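Local coordinates for RagA protein (Porphyromonas gingivalis, PDB 6SLN) that probably takes up substrates across the bacterial outer membrane as a TonB-dependent receptor, a beta-barrel with a plug domain inside it, at residues S472-P480 / G539-L547; W606-Y617 / D629-G640. All blocks are in the same frame, centred on the assembly; numbering follows the deposited sequence.

Contact 1. Residues S472-P480 / G539-L547; sequences SSKRMPNNP and GFESDKLML
Pro477 and Met546 meet where two loops leave neighbouring parts of the TonB-dependent receptor beta-barrel. Strands 456-475 and 515-540 both pair with strand 487-510, and beyond their ends residues 476-480 and 541-547 fold against each other across that strand's start. The tight part is apolar. The end of the Met546 side chain meets the CD corner of the proline ring, Pro477 CD lying 3.9 Å from Met546 SD. The chain of Met546 runs extended to its sulfur and then turns (chi3 78°), which brings the terminal methyl against the aliphatic part of Lys474, the two chains lying at a slant to each other, with Met546 CE 3.7 Å from Lys474 CD. On its other flank Pro477 rests on backbone rather than side chains: its CB is 3.6 Å from Phe540 O and its CG 3.7 Å from Asp543 N. Phe540 backs this packing from within its own segment, one ring face lying under Met546 CA, while Arg489 of the intervening strand donates to Met546 O.

Outward the packing gives way to polar groups at the surface. Met476, folded back at chi2 and chi3, sets its methyl against the Asp543 carboxylate, and Lys474 NZ stays 5.6 Å from Asp543 OD1, opposite charges near each other without touching. Glu541 points its CB away from Pro477 and is held by Lys552. A type II turn from Met476 to Asn479 carries the amide of Asn478 back to this edge, where Asn478 ND2 donates a nearly straight (172°) but weak hydrogen bond to Glu541 O, 3.4 Å away.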
loop_
_atom_site.group_PDB
_atom_site.type_symbol
_atom_site.label_atom_id
_atom_site.label_comp_id
_atom_site.label_asym_id
_atom_site.label_seq_id
_atom_site.Cartn_x
_atom_site.Cartn_y
_atom_site.Cartn_z
ATOM N N SER A 472 7.913 3.138 6.793
ATOM C CA SER A 472 7.500 4.485 6.464
ATOM C C SER A 472 8.752 5.268 6.156
ATOM O O SER A 472 9.731 5.191 6.902
ATOM C CB SER A 472 6.731 5.126 7.621
ATOM O OG SER A 472 6.242 6.373 7.194
ATOM N N SER A 473 8.724 6.012 5.067
ATOM C CA SER A 473 9.911 6.712 4.618
ATOM C C SER A 473 9.491 8.045 4.015
ATOM O O SER A 473 8.493 8.121 3.290
ATOM C CB SER A 473 10.696 5.847 3.615
ATOM O OG SER A 473 11.341 6.645 2.638
ATOM N N LYS A 474 10.250 9.096 4.321
ATOM C CA LYS A 474 9.897 10.433 3.873
ATOM C C LYS A 474 11.104 11.135 3.274
ATOM O O LYS A 474 12.245 10.914 3.691
ATOM C CB LYS A 474 9.328 11.284 5.030
ATOM C CG LYS A 474 7.868 10.987 5.354
ATOM C CD LYS A 474 7.300 12.014 6.292
ATOM C CE LYS A 474 6.645 11.339 7.465
ATOM N NZ LYS A 474 5.675 12.248 8.119
ATOM N N ARG A 475 10.828 11.978 2.285
ATOM C CA ARG A 475 11.753 13.001 1.796
ATOM C C ARG A 475 11.159 14.350 2.205
ATOM O O ARG A 475 10.183 14.809 1.604
ATOM C CB ARG A 475 11.924 12.901 0.284
ATOM C CG ARG A 475 13.344 12.953 -0.167
ATOM C CD ARG A 475 13.545 12.897 -1.706
ATOM N NE ARG A 475 13.015 11.686 -2.347
ATOM C CZ ARG A 475 13.463 10.442 -2.167
ATOM N NH1 ARG A 475 14.477 10.187 -1.349
ATOM N NH2 ARG A 475 12.874 9.438 -2.812
ATOM N N MET A 476 11.749 14.986 3.216
ATOM C CA MET A 476 11.140 16.163 3.846
ATOM C C MET A 476 11.085 17.357 2.891
ATOM O O MET A 476 12.088 17.688 2.250
ATOM C CB MET A 476 11.913 16.535 5.111
ATOM C CG MET A 476 11.799 15.482 6.224
ATOM S SD MET A 476 10.080 15.008 6.565
ATOM C CE MET A 476 9.440 16.625 6.958
ATOM N N PRO A 477 9.945 18.023 2.763
ATOM C CA PRO A 477 9.892 19.222 1.921
ATOM C C PRO A 477 10.733 20.343 2.516
ATOM O O PRO A 477 11.119 20.313 3.684
ATOM C CB PRO A 477 8.404 19.593 1.908
ATOM C CG PRO A 477 7.891 19.037 3.177
ATOM C CD PRO A 477 8.672 17.761 3.441
ATOM N N ASN A 478 11.039 21.328 1.672
ATOM C CA ASN A 478 11.655 22.587 2.085
ATOM C C ASN A 478 13.051 22.412 2.642
ATOM O O ASN A 478 13.577 23.320 3.277
ATOM C CB ASN A 478 10.781 23.316 3.099
ATOM C CG ASN A 478 9.427 23.557 2.564
ATOM O OD1 ASN A 478 9.277 24.278 1.580
ATOM N ND2 ASN A 478 8.420 22.912 3.155
ATOM N N ASN A 479 13.654 21.261 2.423
ATOM C CA ASN A 479 15.056 21.082 2.700
ATOM C C ASN A 479 15.830 21.979 1.737
ATOM O O ASN A 479 15.773 21.753 0.517
ATOM C CB ASN A 479 15.416 19.607 2.544
ATOM C CG ASN A 479 16.913 19.331 2.689
ATOM O OD1 ASN A 479 17.713 20.231 2.962
ATOM N ND2 ASN A 479 17.295 18.078 2.494
ATOM N N PRO A 480 16.518 23.022 2.223
ATOM C CA PRO A 480 17.290 23.894 1.313
ATOM C C PRO A 480 18.426 23.179 0.605
ATOM O O PRO A 480 18.923 23.684 -0.409
ATOM C CB PRO A 480 17.837 24.984 2.243
ATOM C CG PRO A 480 17.962 24.288 3.597
ATOM C CD PRO A 480 16.747 23.342 3.642
ATOM N N GLY A 539 5.678 15.614 -4.051
ATOM C CA GLY A 539 5.255 16.963 -4.320
ATOM C C GLY A 539 4.559 17.637 -3.171
ATOM O O GLY A 539 3.865 18.637 -3.398
ATOM N N PHE A 540 4.696 17.100 -1.953
ATOM C CA PHE A 540 4.221 17.776 -0.754
ATOM C C PHE A 540 4.941 19.106 -0.594
ATOM O O PHE A 540 6.135 19.217 -0.881
ATOM C CB PHE A 540 4.474 16.902 0.477
ATOM C CG PHE A 540 3.931 15.501 0.358
ATOM C CD1 PHE A 540 2.561 15.275 0.318
ATOM C CD2 PHE A 540 4.789 14.406 0.267
ATOM C CE1 PHE A 540 2.050 13.989 0.209
ATOM C CE2 PHE A 540 4.285 13.112 0.158
ATOM C CZ PHE A 540 2.910 12.907 0.130
ATOM N N GLU A 541 4.221 20.129 -0.143
ATOM C CA GLU A 541 4.844 21.425 0.113
ATOM C C GLU A 541 4.844 21.773 1.585
ATOM O O GLU A 541 5.235 22.885 1.954
ATOM C CB GLU A 541 4.173 22.532 -0.697
ATOM C CG GLU A 541 4.641 22.547 -2.125
ATOM C CD GLU A 541 3.710 23.256 -3.084
ATOM O OE1 GLU A 541 3.693 22.881 -4.277
ATOM O OE2 GLU A 541 3.016 24.203 -2.664
ATOM N N SER A 542 4.463 20.834 2.444
ATOM C CA SER A 542 4.445 21.154 3.862
ATOM C C SER A 542 4.559 19.886 4.697
ATOM O O SER A 542 3.926 18.860 4.409
ATOM C CB SER A 542 3.177 21.923 4.246
ATOM O OG SER A 542 2.821 21.713 5.608
ATOM N N ASP A 543 5.372 20.013 5.746
ATOM C CA ASP A 543 5.601 19.026 6.798
ATOM C C ASP A 543 4.320 18.401 7.343
ATOM O O ASP A 543 4.304 17.215 7.697
ATOM C CB ASP A 543 6.336 19.742 7.934
ATOM C CG ASP A 543 7.245 18.848 8.683
ATOM O OD1 ASP A 543 7.006 17.618 8.664
ATOM O OD2 ASP A 543 8.201 19.376 9.285
ATOM N N LYS A 544 3.267 19.207 7.499
ATOM C CA LYS A 544 2.050 18.838 8.213
ATOM C C LYS A 544 1.011 18.199 7.321
ATOM O O LYS A 544 0.017 17.685 7.837
ATOM C CB LYS A 544 1.426 20.078 8.883
ATOM C CG LYS A 544 1.947 20.373 10.303
ATOM C CD LYS A 544 3.018 21.441 10.330
ATOM C CE LYS A 544 2.497 22.771 9.781
ATOM N NZ LYS A 544 3.585 23.663 9.261
ATOM N N LEU A 545 1.209 18.239 6.006
ATOM C CA LEU A 545 0.255 17.728 5.025
ATOM C C LEU A 545 0.974 16.701 4.136
ATOM O O LEU A 545 1.299 16.962 2.967
ATOM C CB LEU A 545 -0.330 18.876 4.227
ATOM C CG LEU A 545 -0.747 20.091 5.063
ATOM C CD1 LEU A 545 -0.793 21.362 4.221
ATOM C CD2 LEU A 545 -2.097 19.866 5.747
ATOM N N MET A 546 1.221 15.515 4.700
ATOM C CA MET A 546 2.048 14.511 4.043
ATOM C C MET A 546 1.372 13.130 4.010
ATOM O O MET A 546 2.054 12.100 3.972
ATOM C CB MET A 546 3.421 14.433 4.716
ATOM C CG MET A 546 4.315 15.602 4.398
ATOM S SD MET A 546 6.025 15.310 4.845
ATOM C CE MET A 546 6.529 14.281 3.474
ATOM N N LEU A 547 0.041 13.080 4.017
ATOM C CA LEU A 547 -0.635 11.823 3.725
ATOM C C LEU A 547 -0.434 11.456 2.251
ATOM O O LEU A 547 -0.384 12.330 1.376
ATOM C CB LEU A 547 -2.128 11.924 4.047
ATOM C CG LEU A 547 -2.559 12.177 5.501
ATOM C CD1 LEU A 547 -4.071 12.155 5.626
ATOM C CD2 LEU A 547 -1.923 11.185 6.464
#

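Contact 2. Residues W606-Y617 / D629-G640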
loop_
_atom_site.group_PDB
_atom_site.type_symbol
_atom_site.label_atom_id
_atom_site.label_comp_id
_atom_site.label_asym_id
_atom_site.label_seq_id
_atom_site.Cartn_x
_atom_site.Cartn_y
_atom_site.Cartn_z
ATOM N N TRP A 606 14.017 -39.161 -2.990
ATOM C CA TRP A 606 14.111 -40.072 -1.867
ATOM C C TRP A 606 15.496 -39.971 -1.257
ATOM O O TRP A 606 16.499 -39.841 -1.974
ATOM C CB TRP A 606 13.836 -41.511 -2.308
ATOM C CG TRP A 606 12.395 -41.771 -2.603
ATOM C CD1 TRP A 606 11.774 -41.673 -3.814
ATOM C CD2 TRP A 606 11.393 -42.166 -1.663
ATOM N NE1 TRP A 606 10.442 -41.978 -3.683
ATOM C CE2 TRP A 606 10.183 -42.286 -2.373
ATOM C CE3 TRP A 606 11.401 -42.422 -0.286
ATOM C CZ2 TRP A 606 8.989 -42.648 -1.753
ATOM C CZ3 TRP A 606 10.214 -42.784 0.327
ATOM C CH2 TRP A 606 9.025 -42.898 -0.408
ATOM N N PHE A 607 15.550 -40.024 0.070
ATOM C CA PHE A 607 16.815 -39.931 0.779
ATOM C C PHE A 607 16.836 -40.964 1.889
ATOM O O PHE A 607 15.797 -41.410 2.383
ATOM C CB PHE A 607 17.059 -38.533 1.353
ATOM C CG PHE A 607 17.016 -37.448 0.328
ATOM C CD1 PHE A 607 18.105 -37.212 -0.499
ATOM C CD2 PHE A 607 15.882 -36.663 0.183
ATOM C CE1 PHE A 607 18.060 -36.201 -1.454
ATOM C CE2 PHE A 607 15.834 -35.648 -0.767
ATOM C CZ PHE A 607 16.918 -35.418 -1.589
ATOM N N TYR A 608 18.045 -41.344 2.272
ATOM C CA TYR A 608 18.208 -42.377 3.269
ATOM C C TYR A 608 19.481 -42.106 4.038
ATOM O O TYR A 608 20.354 -41.362 3.586
ATOM C CB TYR A 608 18.297 -43.766 2.649
ATOM C CG TYR A 608 19.474 -43.892 1.712
ATOM C CD1 TYR A 608 20.718 -44.327 2.166
ATOM C CD2 TYR A 608 19.341 -43.560 0.371
ATOM C CE1 TYR A 608 21.793 -44.434 1.308
ATOM C CE2 TYR A 608 20.406 -43.672 -0.501
ATOM C CZ TYR A 608 21.631 -44.103 -0.030
ATOM O OH TYR A 608 22.683 -44.203 -0.916
ATOM N N SER A 609 19.583 -42.762 5.189
ATOM C CA SER A 609 20.782 -42.733 5.999
ATOM C C SER A 609 20.906 -44.070 6.699
ATOM O O SER A 609 19.910 -44.729 7.002
ATOM C CB SER A 609 20.742 -41.615 7.041
ATOM O OG SER A 609 20.385 -42.144 8.306
ATOM N N VAL A 610 22.132 -44.462 6.966
ATOM C CA VAL A 610 22.400 -45.646 7.756
ATOM C C VAL A 610 23.497 -45.279 8.731
ATOM O O VAL A 610 24.523 -44.720 8.329
ATOM C CB VAL A 610 22.809 -46.829 6.864
ATOM C CG1 VAL A 610 23.837 -46.359 5.862
ATOM C CG2 VAL A 610 23.348 -47.974 7.700
ATOM N N GLY A 611 23.265 -45.551 10.014
ATOM C CA GLY A 611 24.179 -45.134 11.049
ATOM C C GLY A 611 24.490 -46.276 12.001
ATOM O O GLY A 611 23.724 -47.229 12.142
ATOM N N GLY A 612 25.648 -46.161 12.642
ATOM C CA GLY A 612 26.073 -47.134 13.625
ATOM C C GLY A 612 26.843 -46.485 14.753
ATOM O O GLY A 612 27.678 -45.609 14.516
ATOM N N MET A 613 26.543 -46.881 15.988
ATOM C CA MET A 613 27.319 -46.490 17.159
ATOM C C MET A 613 27.706 -47.756 17.911
ATOM O O MET A 613 26.830 -48.498 18.369
ATOM C CB MET A 613 26.528 -45.542 18.069
ATOM C CG MET A 613 27.316 -45.021 19.278
ATOM S SD MET A 613 27.484 -46.175 20.679
ATOM C CE MET A 613 26.263 -45.502 21.802
ATOM N N PHE A 614 29.010 -47.989 18.059
ATOM C CA PHE A 614 29.541 -49.177 18.720
ATOM C C PHE A 614 30.246 -48.749 19.997
ATOM O O PHE A 614 31.206 -47.974 19.946
ATOM C CB PHE A 614 30.503 -49.926 17.802
ATOM C CG PHE A 614 29.979 -50.106 16.410
ATOM C CD1 PHE A 614 29.231 -51.225 16.077
ATOM C CD2 PHE A 614 30.223 -49.150 15.434
ATOM C CE1 PHE A 614 28.748 -51.392 14.803
ATOM C CE2 PHE A 614 29.739 -49.309 14.154
ATOM C CZ PHE A 614 29.000 -50.434 13.837
ATOM N N ASP A 615 29.784 -49.259 21.132
ATOM C CA ASP A 615 30.273 -48.794 22.429
ATOM C C ASP A 615 31.469 -49.635 22.857
ATOM O O ASP A 615 31.313 -50.701 23.460
ATOM C CB ASP A 615 29.168 -48.838 23.472
ATOM C CG ASP A 615 29.463 -47.938 24.642
ATOM O OD1 ASP A 615 30.588 -48.023 25.186
ATOM O OD2 ASP A 615 28.584 -47.123 24.999
ATOM N N ILE A 616 32.670 -49.134 22.583
ATOM C CA ILE A 616 33.861 -49.943 22.797
ATOM C C ILE A 616 34.205 -50.051 24.280
ATOM O O ILE A 616 34.744 -51.075 24.717
ATOM C CB ILE A 616 35.013 -49.362 21.959
ATOM C CG1 ILE A 616 34.741 -49.624 20.474
ATOM C CG2 ILE A 616 36.351 -49.942 22.371
ATOM C CD1 ILE A 616 35.517 -48.741 19.526
ATOM N N TYR A 617 33.877 -49.037 25.087
ATOM C CA TYR A 617 34.266 -49.090 26.496
ATOM C C TYR A 617 33.447 -50.116 27.270
ATOM O O TYR A 617 34.004 -50.886 28.061
ATOM C CB TYR A 617 34.129 -47.719 27.156
ATOM C CG TYR A 617 34.459 -47.727 28.645
ATOM C CD1 TYR A 617 35.776 -47.851 29.089
ATOM C CD2 TYR A 617 33.455 -47.608 29.603
ATOM C CE1 TYR A 617 36.084 -47.850 30.444
ATOM C CE2 TYR A 617 33.756 -47.609 30.962
ATOM C CZ TYR A 617 35.070 -47.728 31.375
ATOM O OH TYR A 617 35.365 -47.724 32.722
ATOM N N ASP A 629 34.997 -43.449 29.140
ATOM C CA ASP A 629 34.043 -43.765 28.086
ATOM C C ASP A 629 34.750 -43.705 26.740
ATOM O O ASP A 629 35.612 -42.851 26.522
ATOM C CB ASP A 629 32.830 -42.821 28.081
ATOM C CG ASP A 629 31.610 -43.454 27.409
ATOM O OD1 ASP A 629 31.722 -44.618 26.953
ATOM O OD2 ASP A 629 30.547 -42.796 27.328
ATOM N N LEU A 630 34.394 -44.634 25.858
ATOM C CA LEU A 630 34.859 -44.629 24.479
ATOM C C LEU A 630 33.701 -45.080 23.604
ATOM O O LEU A 630 33.053 -46.088 23.907
ATOM C CB LEU A 630 36.073 -45.549 24.290
ATOM C CG LEU A 630 37.096 -45.077 23.259
ATOM C CD1 LEU A 630 38.389 -45.815 23.447
ATOM C CD2 LEU A 630 36.582 -45.278 21.846
ATOM N N ARG A 631 33.436 -44.328 22.537
ATOM C CA ARG A 631 32.412 -44.699 21.573
ATOM C C ARG A 631 32.935 -44.476 20.160
ATOM O O ARG A 631 33.704 -43.548 19.892
ATOM C CB ARG A 631 31.112 -43.918 21.787
ATOM C CG ARG A 631 30.396 -44.245 23.086
ATOM C CD ARG A 631 29.075 -43.505 23.191
ATOM N NE ARG A 631 29.227 -42.065 22.978
ATOM C CZ ARG A 631 29.422 -41.182 23.950
ATOM N NH1 ARG A 631 29.493 -41.593 25.210
ATOM N NH2 ARG A 631 29.550 -39.893 23.662
ATOM N N LEU A 632 32.512 -45.362 19.264
ATOM C CA LEU A 632 32.854 -45.333 17.851
ATOM C C LEU A 632 31.547 -45.226 17.074
ATOM O O LEU A 632 30.574 -45.916 17.394
ATOM C CB LEU A 632 33.660 -46.592 17.484
ATOM C CG LEU A 632 34.260 -46.914 16.113
ATOM C CD1 LEU A 632 33.183 -47.278 15.121
ATOM C CD2 LEU A 632 35.083 -45.765 15.600
ATOM N N LYS A 633 31.507 -44.342 16.084
ATOM C CA LYS A 633 30.264 -44.073 15.378
ATOM C C LYS A 633 30.562 -43.755 13.924
ATOM O O LYS A 633 31.489 -42.997 13.629
ATOM C CB LYS A 633 29.489 -42.903 16.022
ATOM C CG LYS A 633 30.371 -41.809 16.619
ATOM C CD LYS A 633 29.645 -40.990 17.686
ATOM C CE LYS A 633 28.693 -39.960 17.075
ATOM N NZ LYS A 633 29.380 -38.775 16.468
ATOM N N MET A 634 29.778 -44.333 13.017
ATOM C CA MET A 634 29.848 -43.916 11.628
ATOM C C MET A 634 28.459 -43.871 11.008
ATOM O O MET A 634 27.560 -44.622 11.391
ATOM C CB MET A 634 30.752 -44.813 10.799
ATOM C CG MET A 634 30.293 -46.235 10.704
ATOM S SD MET A 634 31.714 -47.241 10.277
ATOM C CE MET A 634 32.627 -47.213 11.808
ATOM N N SER A 635 28.310 -42.978 10.031
ATOM C CA SER A 635 27.062 -42.729 9.339
ATOM C C SER A 635 27.323 -42.688 7.840
ATOM O O SER A 635 28.399 -42.286 7.386
ATOM C CB SER A 635 26.441 -41.396 9.779
ATOM O OG SER A 635 26.791 -40.341 8.883
ATOM N N TYR A 636 26.332 -43.114 7.074
ATOM C CA TYR A 636 26.299 -42.783 5.663
ATOM C C TYR A 636 24.864 -42.492 5.280
ATOM O O TYR A 636 23.942 -43.193 5.710
ATOM C CB TYR A 636 26.837 -43.888 4.769
ATOM C CG TYR A 636 26.774 -43.450 3.337
ATOM C CD1 TYR A 636 27.704 -42.551 2.832
ATOM C CD2 TYR A 636 25.752 -43.882 2.498
ATOM C CE1 TYR A 636 27.637 -42.115 1.527
ATOM C CE2 TYR A 636 25.676 -43.449 1.191
ATOM C CZ TYR A 636 26.622 -42.560 0.713
ATOM O OH TYR A 636 26.569 -42.115 -0.587
ATOM N N GLY A 637 24.677 -41.466 4.466
ATOM C CA GLY A 637 23.320 -41.102 4.122
ATOM C C GLY A 637 23.287 -40.031 3.063
ATOM O O GLY A 637 24.300 -39.398 2.753
ATOM N N THR A 638 22.093 -39.846 2.507
ATOM C CA THR A 638 21.826 -38.847 1.491
ATOM C C THR A 638 20.855 -37.814 2.036
ATOM O O THR A 638 19.994 -38.118 2.869
ATOM C CB THR A 638 21.235 -39.467 0.228
ATOM O OG1 THR A 638 20.109 -40.283 0.580
ATOM C CG2 THR A 638 22.272 -40.312 -0.443
ATOM N N THR A 639 21.011 -36.585 1.548
ATOM C CA THR A 639 20.221 -35.452 1.998
ATOM C C THR A 639 19.989 -34.546 0.804
ATOM O O THR A 639 20.829 -34.456 -0.097
ATOM C CB THR A 639 20.925 -34.659 3.102
ATOM O OG1 THR A 639 22.163 -34.155 2.587
ATOM C CG2 THR A 639 21.192 -35.521 4.348
ATOM N N GLY A 640 18.856 -33.874 0.802
ATOM C CA GLY A 640 18.539 -32.950 -0.258
ATOM C C GLY A 640 18.868 -31.520 0.118
ATOM O O GLY A 640 19.003 -31.175 1.294
#
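An antiparallel beta ladder joins strands 606-614 and 629-640, with Val610-Tyr636, Gly612-Met634 and Phe614-Leu632 as its hydrogen-bonded pairs; Gly612 N, for example, donates to Met634 O at 2.8 Å. At one end Thr638 grips Tyr608 twice: its backbone N donates to Tyr608 O, and its OG1 accepts from Tyr608 N (2.9 Å, 161°), this hydroxyl oxygen also lying over one face of the Tyr608 ring. With CG between the backbone N and the carbonyl carbon (chi1 61°), the ring turns toward the other strand, and the phenol oxygen meets the edge of the Tyr636 ring, Tyr608 OH being 3.7 Å from Tyr636 CE2. Phe607 instead lays a ring face over the backbone N of Gly640.

Within the barrel wall, the face bearing Ser609, Met613, Lys633 and Ser635 looks toward the plug: Met613 touches Val98 and Ser635 packs on Ser190, while Lys633 is salt-bridged to Glu699 of barrel strand 696-715. Val610, Phe614, Leu632, Met634 and Tyr636 make up the reverse, largely apolar face, where Phe614 CD2 is 3.5 Å from Leu632 CD1. As helix 616-621 begins, Asp615 caps it through Asn618 N, Ile616 CD1 packs 3.5 Å from Leu632 CB, and Tyr617 N bonds to Leu630 O at 3.3 Å.

Overall arrangement
The two contacts lie on opposite sides of the chain's centre, with centres about 64 Å apart, yet both belong to the same barrel, contact 1 at the ends of its strands and contact 2 along them. Contact 2 is wall: adjacent strands joined by regular backbone bonding, with one face toward the plug and the other mostly apolar, and no other protein chain touching it. Contact 1 is periphery: its partners are the extensions of two strands separated by a third, and apolar side-chain packing replaces the ladder, with a lone weak amide bond between the segments. It buries 327 Å² against 1031 Å² in contact 2, and, unlike contact 2, it borders the second subunit and another protein.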